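Side-chain contacts in CRISPR system Cmr subunit Cmr1-1 (Pyrococcus furiosus, PDB 4W8Z), which serves in the type III-B Cmr ribonucleoprotein of CRISPR immunity, binding RNA and, together with Cmr6, capping the elongated crRNA-guided complex: residues F8-E13 and L141-L146; R253-K258 and V317-L322. All coordinates share one frame; numbering follows the deposited sequence.

Contact 1 (F8-E13 and L141-L146); sequences FIEEFE and LATLSL
Phe12 and Leu146 reach for each other from opposite directions, one out of strand 8-16 and the other out of helix 136-152. The methyl CD2 of Leu146 sits over one face of the phenyl ring, displaced toward the rim on the CD2 side. It lies 3.9 Å from the centroid of the Phe12 ring and 27° off the ring normal, which makes this a CH-pi contact. Leu146 carries its CG anti to the backbone N (chi1 175°), and that extends the branched end out of the helix toward the ring. Thr143, one turn earlier, crosses Phe12 at about a right angle, with its CG2 4.1 Å from Phe12 CZ in an oblique approach. This is the helix-on-sheet packing of the ferredoxin-like fold expected of a RAMP protein: strand 8-16 is an inner strand, and helix 136-152 runs over it, the segment axes 10.1 Å apart and only 13° from parallel. Glu10, pointing to the same side as Phe12, brings its carboxylate to the other branch of Thr143. OE1 of Glu10 and OG1 of Thr143 are 3.4 Å apart, at best a weak hydrogen bond; OG1 also lies within weak hydrogen-bonding reach of Ile139 O, one turn back in the helix. The firmer partner of this buried carboxylate is Ser173 OG, while the backbone N atoms of Glu174 and Val175 make weak bonds to OE2 and would probably stabilise its negative charge.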
loop_
_atom_site.group_PDB
_atom_site.type_symbol
_atom_site.label_atom_id
_atom_site.label_comp_id
_atom_site.label_asym_id
_atom_site.label_seq_id
_atom_site.Cartn_x
_atom_site.Cartn_y
_atom_site.Cartn_z
ATOM N N PHE A 8 6.276 -27.279 5.552
ATOM C CA PHE A 8 7.010 -26.028 5.403
ATOM C C PHE A 8 6.514 -24.982 6.393
ATOM O O PHE A 8 5.334 -24.956 6.735
ATOM C CB PHE A 8 6.879 -25.498 3.977
ATOM C CG PHE A 8 7.544 -26.360 2.945
ATOM C CD1 PHE A 8 8.910 -26.279 2.737
ATOM C CD2 PHE A 8 6.803 -27.243 2.175
ATOM C CE1 PHE A 8 9.530 -27.068 1.788
ATOM C CE2 PHE A 8 7.418 -28.035 1.221
ATOM C CZ PHE A 8 8.784 -27.947 1.030
ATOM N N ILE A 9 7.413 -24.118 6.854
ATOM C CA ILE A 9 7.028 -23.083 7.809
ATOM C C ILE A 9 7.917 -21.838 7.725
ATOM O O ILE A 9 9.143 -21.928 7.736
ATOM C CB ILE A 9 7.034 -23.636 9.258
ATOM C CG1 ILE A 9 6.742 -22.520 10.261
ATOM C CG2 ILE A 9 8.355 -24.328 9.581
ATOM C CD1 ILE A 9 6.526 -23.014 11.672
ATOM N N GLU A 10 7.275 -20.676 7.624
ATOM C CA GLU A 10 7.968 -19.393 7.535
ATOM C C GLU A 10 7.507 -18.475 8.660
ATOM O O GLU A 10 6.308 -18.309 8.877
ATOM C CB GLU A 10 7.705 -18.732 6.181
ATOM C CG GLU A 10 8.045 -19.596 4.985
ATOM C CD GLU A 10 9.509 -19.515 4.607
ATOM O OE1 GLU A 10 9.983 -18.396 4.310
ATOM O OE2 GLU A 10 10.185 -20.570 4.605
ATOM N N GLU A 11 8.451 -17.877 9.378
ATOM C CA GLU A 11 8.101 -17.053 10.527
ATOM C C GLU A 11 8.658 -15.636 10.405
ATOM O O GLU A 11 9.795 -15.442 9.977
ATOM C CB GLU A 11 8.601 -17.706 11.813
ATOM C CG GLU A 11 8.348 -19.206 11.893
ATOM C CD GLU A 11 8.669 -19.781 13.260
ATOM O OE1 GLU A 11 8.037 -19.350 14.249
ATOM O OE2 GLU A 11 9.552 -20.660 13.347
ATOM N N PHE A 12 7.849 -14.651 10.783
ATOM C CA PHE A 12 8.241 -13.249 10.683
ATOM C C PHE A 12 7.814 -12.432 11.894
ATOM O O PHE A 12 6.754 -12.668 12.473
ATOM C CB PHE A 12 7.639 -12.606 9.430
ATOM C CG PHE A 12 8.074 -13.240 8.145
ATOM C CD1 PHE A 12 9.171 -12.754 7.457
ATOM C CD2 PHE A 12 7.378 -14.316 7.618
ATOM C CE1 PHE A 12 9.572 -13.333 6.273
ATOM C CE2 PHE A 12 7.776 -14.901 6.434
ATOM C CZ PHE A 12 8.873 -14.408 5.760
ATOM N N GLU A 13 8.641 -11.464 12.268
ATOM C CA GLU A 13 8.203 -10.397 13.156
ATOM C C GLU A 13 8.247 -9.083 12.393
ATOM O O GLU A 13 9.311 -8.659 11.939
ATOM C CB GLU A 13 9.075 -10.308 14.409
ATOM C CG GLU A 13 8.500 -11.011 15.622
ATOM C CD GLU A 13 9.089 -10.495 16.924
ATOM O OE1 GLU A 13 9.401 -11.321 17.813
ATOM O OE2 GLU A 13 9.230 -9.259 17.060
ATOM N N LEU A 141 4.829 -18.622 -2.697
ATOM C CA LEU A 141 3.912 -17.574 -3.127
ATOM C C LEU A 141 3.340 -16.777 -1.951
ATOM O O LEU A 141 3.077 -15.580 -2.068
ATOM C CB LEU A 141 2.776 -18.179 -3.952
ATOM C CG LEU A 141 3.187 -18.737 -5.315
ATOM C CD1 LEU A 141 2.047 -19.514 -5.941
ATOM C CD2 LEU A 141 3.632 -17.611 -6.223
ATOM N N ALA A 142 3.146 -17.444 -0.820
ATOM C CA ALA A 142 2.657 -16.779 0.381
ATOM C C ALA A 142 3.697 -15.794 0.908
ATOM O O ALA A 142 3.376 -14.655 1.246
ATOM C CB ALA A 142 2.299 -17.803 1.448
ATOM N N THR A 143 4.948 -16.242 0.967
ATOM C CA THR A 143 6.040 -15.416 1.470
ATOM C C THR A 143 6.321 -14.233 0.543
ATOM O O THR A 143 6.556 -13.113 1.005
ATOM C CB THR A 143 7.321 -16.255 1.666
ATOM O OG1 THR A 143 7.208 -17.006 2.880
ATOM C CG2 THR A 143 8.548 -15.372 1.755
ATOM N N LEU A 144 6.280 -14.479 -0.761
ATOM C CA LEU A 144 6.437 -13.406 -1.736
ATOM C C LEU A 144 5.373 -12.338 -1.529
ATOM O O LEU A 144 5.664 -11.143 -1.573
ATOM C CB LEU A 144 6.371 -13.957 -3.159
ATOM C CG LEU A 144 7.675 -14.568 -3.675
ATOM C CD1 LEU A 144 7.426 -15.392 -4.913
ATOM C CD2 LEU A 144 8.697 -13.481 -3.960
ATOM N N SER A 145 4.139 -12.779 -1.293
ATOM C CA SER A 145 3.035 -11.867 -1.006
ATOM C C SER A 145 3.335 -10.988 0.197
ATOM O O SER A 145 3.215 -9.763 0.124
ATOM C CB SER A 145 1.750 -12.649 -0.762
ATOM O OG SER A 145 1.351 -13.326 -1.937
ATOM N N LEU A 146 3.726 -11.621 1.300
ATOM C CA LEU A 146 4.057 -10.899 2.524
ATOM C C LEU A 146 5.242 -9.964 2.317
ATOM O O LEU A 146 5.242 -8.840 2.823
ATOM C CB LEU A 146 4.356 -11.875 3.661
ATOM C CG LEU A 146 4.828 -11.252 4.976
ATOM C CD1 LEU A 146 3.843 -10.220 5.484
ATOM C CD2 LEU A 146 5.020 -12.335 6.001
#

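Contact 2 (R253-K258 and V317-L322); sequences RRRIKK and VDWNVL
Over one face of the Arg255 guanidinium lies Trp319 CB, 3.8 Å from Arg255 NH1, while Asn320 O and Leu322 CG come in at its edge. In this Cmr1-like C-terminal region the contact joins a long helix, 237-264, to the irregular loop ahead of helix 327-330, through an arginine whose two terminal nitrogens share one main-chain carbonyl. NH2 of Arg255 makes the stronger bond, 2.7 Å to Asn320 O. It meets the oxygen almost head-on, the C=O...N angle being 169°, and the acceptor stays close to the guanidinium plane. NH1 of Arg255 adds a weak, more bent bond of 3.1 Å to the same Asn320 O. To get there the arginine sets CG anti to its own backbone N (chi1 -170°), carrying the chain off the helix before it bends at chi3. Asn320 takes part through its main-chain carbonyl, while its CB points away from the helix. The indole of Trp319 presents an edge to Arg255 NE, its plane steeply inclined, 74°, to that of the guanidinium, which rules out a parallel stack. Tyr259, from the same helix, and the indole form an edge-to-face ring pair. The buried arginine charge has a carboxylate partner in Glu310, whose OE1 forms a salt bridge with NH2. Crossing the arginine at about a right angle, Leu322 sets its branch point at the guanidinium edge, with CG 3.9 Å from Arg255 NH2.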
loop_
_atom_site.group_PDB
_atom_site.type_symbol
_atom_site.label_atom_id
_atom_site.label_comp_id
_atom_site.label_asym_id
_atom_site.label_seq_id
_atom_site.Cartn_x
_atom_site.Cartn_y
_atom_site.Cartn_z
ATOM N N ARG A 253 -6.050 21.812 -1.910
ATOM C CA ARG A 253 -6.494 23.195 -2.067
ATOM C C ARG A 253 -6.870 23.493 -3.517
ATOM O O ARG A 253 -7.936 24.043 -3.792
ATOM C CB ARG A 253 -5.415 24.167 -1.592
ATOM C CG ARG A 253 -5.908 25.596 -1.448
ATOM C CD ARG A 253 -4.775 26.566 -1.156
ATOM N NE ARG A 253 -3.816 26.647 -2.254
ATOM C CZ ARG A 253 -4.027 27.321 -3.380
ATOM N NH1 ARG A 253 -5.171 27.966 -3.564
ATOM N NH2 ARG A 253 -3.096 27.346 -4.327
ATOM N N ARG A 254 -5.995 23.110 -4.442
ATOM C CA ARG A 254 -6.247 23.317 -5.864
ATOM C C ARG A 254 -7.354 22.394 -6.370
ATOM O O ARG A 254 -8.093 22.738 -7.295
ATOM C CB ARG A 254 -4.969 23.094 -6.671
ATOM C CG ARG A 254 -3.847 24.028 -6.295
ATOM C CD ARG A 254 -2.691 23.900 -7.256
ATOM N NE ARG A 254 -1.529 24.650 -6.793
ATOM C CZ ARG A 254 -0.364 24.695 -7.428
ATOM N NH1 ARG A 254 -0.198 24.033 -8.566
ATOM N NH2 ARG A 254 0.635 25.405 -6.923
ATOM N N ARG A 255 -7.455 21.221 -5.760
ATOM C CA ARG A 255 -8.466 20.243 -6.126
ATOM C C ARG A 255 -9.865 20.792 -5.872
ATOM O O ARG A 255 -10.742 20.704 -6.732
ATOM C CB ARG A 255 -8.248 18.950 -5.344
ATOM C CG ARG A 255 -9.086 17.793 -5.812
ATOM C CD ARG A 255 -8.758 16.551 -5.013
ATOM N NE ARG A 255 -8.527 15.408 -5.885
ATOM C CZ ARG A 255 -8.198 14.200 -5.450
ATOM N NH1 ARG A 255 -8.062 13.980 -4.149
ATOM N NH2 ARG A 255 -8.007 13.216 -6.316
ATOM N N ILE A 256 -10.057 21.365 -4.686
ATOM C CA ILE A 256 -11.318 21.992 -4.306
ATOM C C ILE A 256 -11.717 23.086 -5.298
ATOM O O ILE A 256 -12.844 23.108 -5.789
ATOM C CB ILE A 256 -11.237 22.592 -2.886
ATOM C CG1 ILE A 256 -11.024 21.484 -1.853
ATOM C CG2 ILE A 256 -12.493 23.373 -2.561
ATOM C CD1 ILE A 256 -10.633 21.994 -0.488
ATOM N N LYS A 257 -10.785 23.987 -5.596
ATOM C CA LYS A 257 -11.049 25.065 -6.538
ATOM C C LYS A 257 -11.383 24.518 -7.924
ATOM O O LYS A 257 -12.279 25.021 -8.602
ATOM C CB LYS A 257 -9.850 26.014 -6.621
ATOM C CG LYS A 257 -9.700 26.952 -5.433
ATOM C CD LYS A 257 -9.503 28.382 -5.908
ATOM C CE LYS A 257 -8.088 28.625 -6.411
ATOM N NZ LYS A 257 -7.215 29.171 -5.328
ATOM N N LYS A 258 -10.665 23.475 -8.328
ATOM C CA LYS A 258 -10.831 22.896 -9.655
ATOM C C LYS A 258 -12.224 22.312 -9.847
ATOM O O LYS A 258 -12.867 22.530 -10.875
ATOM C CB LYS A 258 -9.773 21.816 -9.905
ATOM C CG LYS A 258 -9.839 21.190 -11.287
ATOM C CD LYS A 258 -8.569 20.431 -11.622
ATOM C CE LYS A 258 -8.690 18.950 -11.336
ATOM N NZ LYS A 258 -7.498 18.205 -11.845
ATOM N N VAL A 317 -12.362 15.600 0.760
ATOM C CA VAL A 317 -11.220 15.241 1.591
ATOM C C VAL A 317 -11.011 13.724 1.592
ATOM O O VAL A 317 -9.919 13.240 1.882
ATOM C CB VAL A 317 -11.393 15.755 3.044
ATOM C CG1 VAL A 317 -12.419 14.925 3.801
ATOM C CG2 VAL A 317 -10.058 15.752 3.770
ATOM N N ASP A 318 -12.061 12.981 1.248
ATOM C CA ASP A 318 -12.000 11.523 1.248
ATOM C C ASP A 318 -11.707 10.965 -0.142
ATOM O O ASP A 318 -11.523 9.757 -0.305
ATOM C CB ASP A 318 -13.307 10.928 1.777
ATOM C CG ASP A 318 -13.484 11.133 3.275
ATOM O OD1 ASP A 318 -12.469 11.147 4.009
ATOM O OD2 ASP A 318 -14.647 11.271 3.721
ATOM N N TRP A 319 -11.673 11.841 -1.141
ATOM C CA TRP A 319 -11.382 11.420 -2.507
ATOM C C TRP A 319 -9.983 10.814 -2.592
ATOM O O TRP A 319 -9.050 11.306 -1.960
ATOM C CB TRP A 319 -11.517 12.599 -3.475
ATOM C CG TRP A 319 -12.943 13.015 -3.728
ATOM C CD1 TRP A 319 -14.050 12.642 -3.012
ATOM C CD2 TRP A 319 -13.417 13.872 -4.775
ATOM N NE1 TRP A 319 -15.176 13.223 -3.542
ATOM C CE2 TRP A 319 -14.816 13.980 -4.627
ATOM C CE3 TRP A 319 -12.795 14.567 -5.819
ATOM C CZ2 TRP A 319 -15.601 14.743 -5.491
ATOM C CZ3 TRP A 319 -13.578 15.318 -6.678
ATOM C CH2 TRP A 319 -14.963 15.404 -6.506
ATOM N N ASN A 320 -9.844 9.736 -3.358
ATOM C CA ASN A 320 -8.544 9.108 -3.578
ATOM C C ASN A 320 -7.486 10.085 -4.075
ATOM O O ASN A 320 -7.785 11.008 -4.836
ATOM C CB ASN A 320 -8.662 7.964 -4.584
ATOM C CG ASN A 320 -9.398 6.771 -4.028
ATOM O OD1 ASN A 320 -9.530 6.620 -2.816
ATOM N ND2 ASN A 320 -9.869 5.903 -4.915
ATOM N N VAL A 321 -6.244 9.868 -3.651
ATOM C CA VAL A 321 -5.117 10.631 -4.170
ATOM C C VAL A 321 -4.627 9.991 -5.470
ATOM O O VAL A 321 -4.337 8.796 -5.507
ATOM C CB VAL A 321 -3.968 10.705 -3.150
ATOM C CG1 VAL A 321 -2.766 11.409 -3.749
ATOM C CG2 VAL A 321 -4.435 11.418 -1.887
ATOM N N LEU A 322 -4.550 10.781 -6.537
ATOM C CA LEU A 322 -4.202 10.247 -7.851
ATOM C C LEU A 322 -2.788 10.616 -8.259
ATOM O O LEU A 322 -2.092 11.339 -7.547
ATOM C CB LEU A 322 -5.186 10.741 -8.908
ATOM C CG LEU A 322 -6.663 10.432 -8.664
ATOM C CD1 LEU A 322 -7.473 10.874 -9.869
ATOM C CD2 LEU A 322 -6.874 8.945 -8.367
#

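From the N terminus, strand 8-16 opens contact 1, and the chain then runs through helix 38-54 and strands 79-84 and 126-133 before helix 136-152 closes it, a loop of 127 residues. Strand 166-172 completes the four-stranded sheet, and helix 188-206 leads on toward the second half. Contact 2 opens later, on helix 237-264, and closes 58 residues on, after the antiparallel pair 284-291 and 294-302. The two are therefore in series, neither nested nor crossed. Contact 1 ties helix to sheet in the N-terminal half; contact 2 ties helix to loop in the C-terminal half. Their centres are 38 Å apart, on opposite sides of the chain's centre.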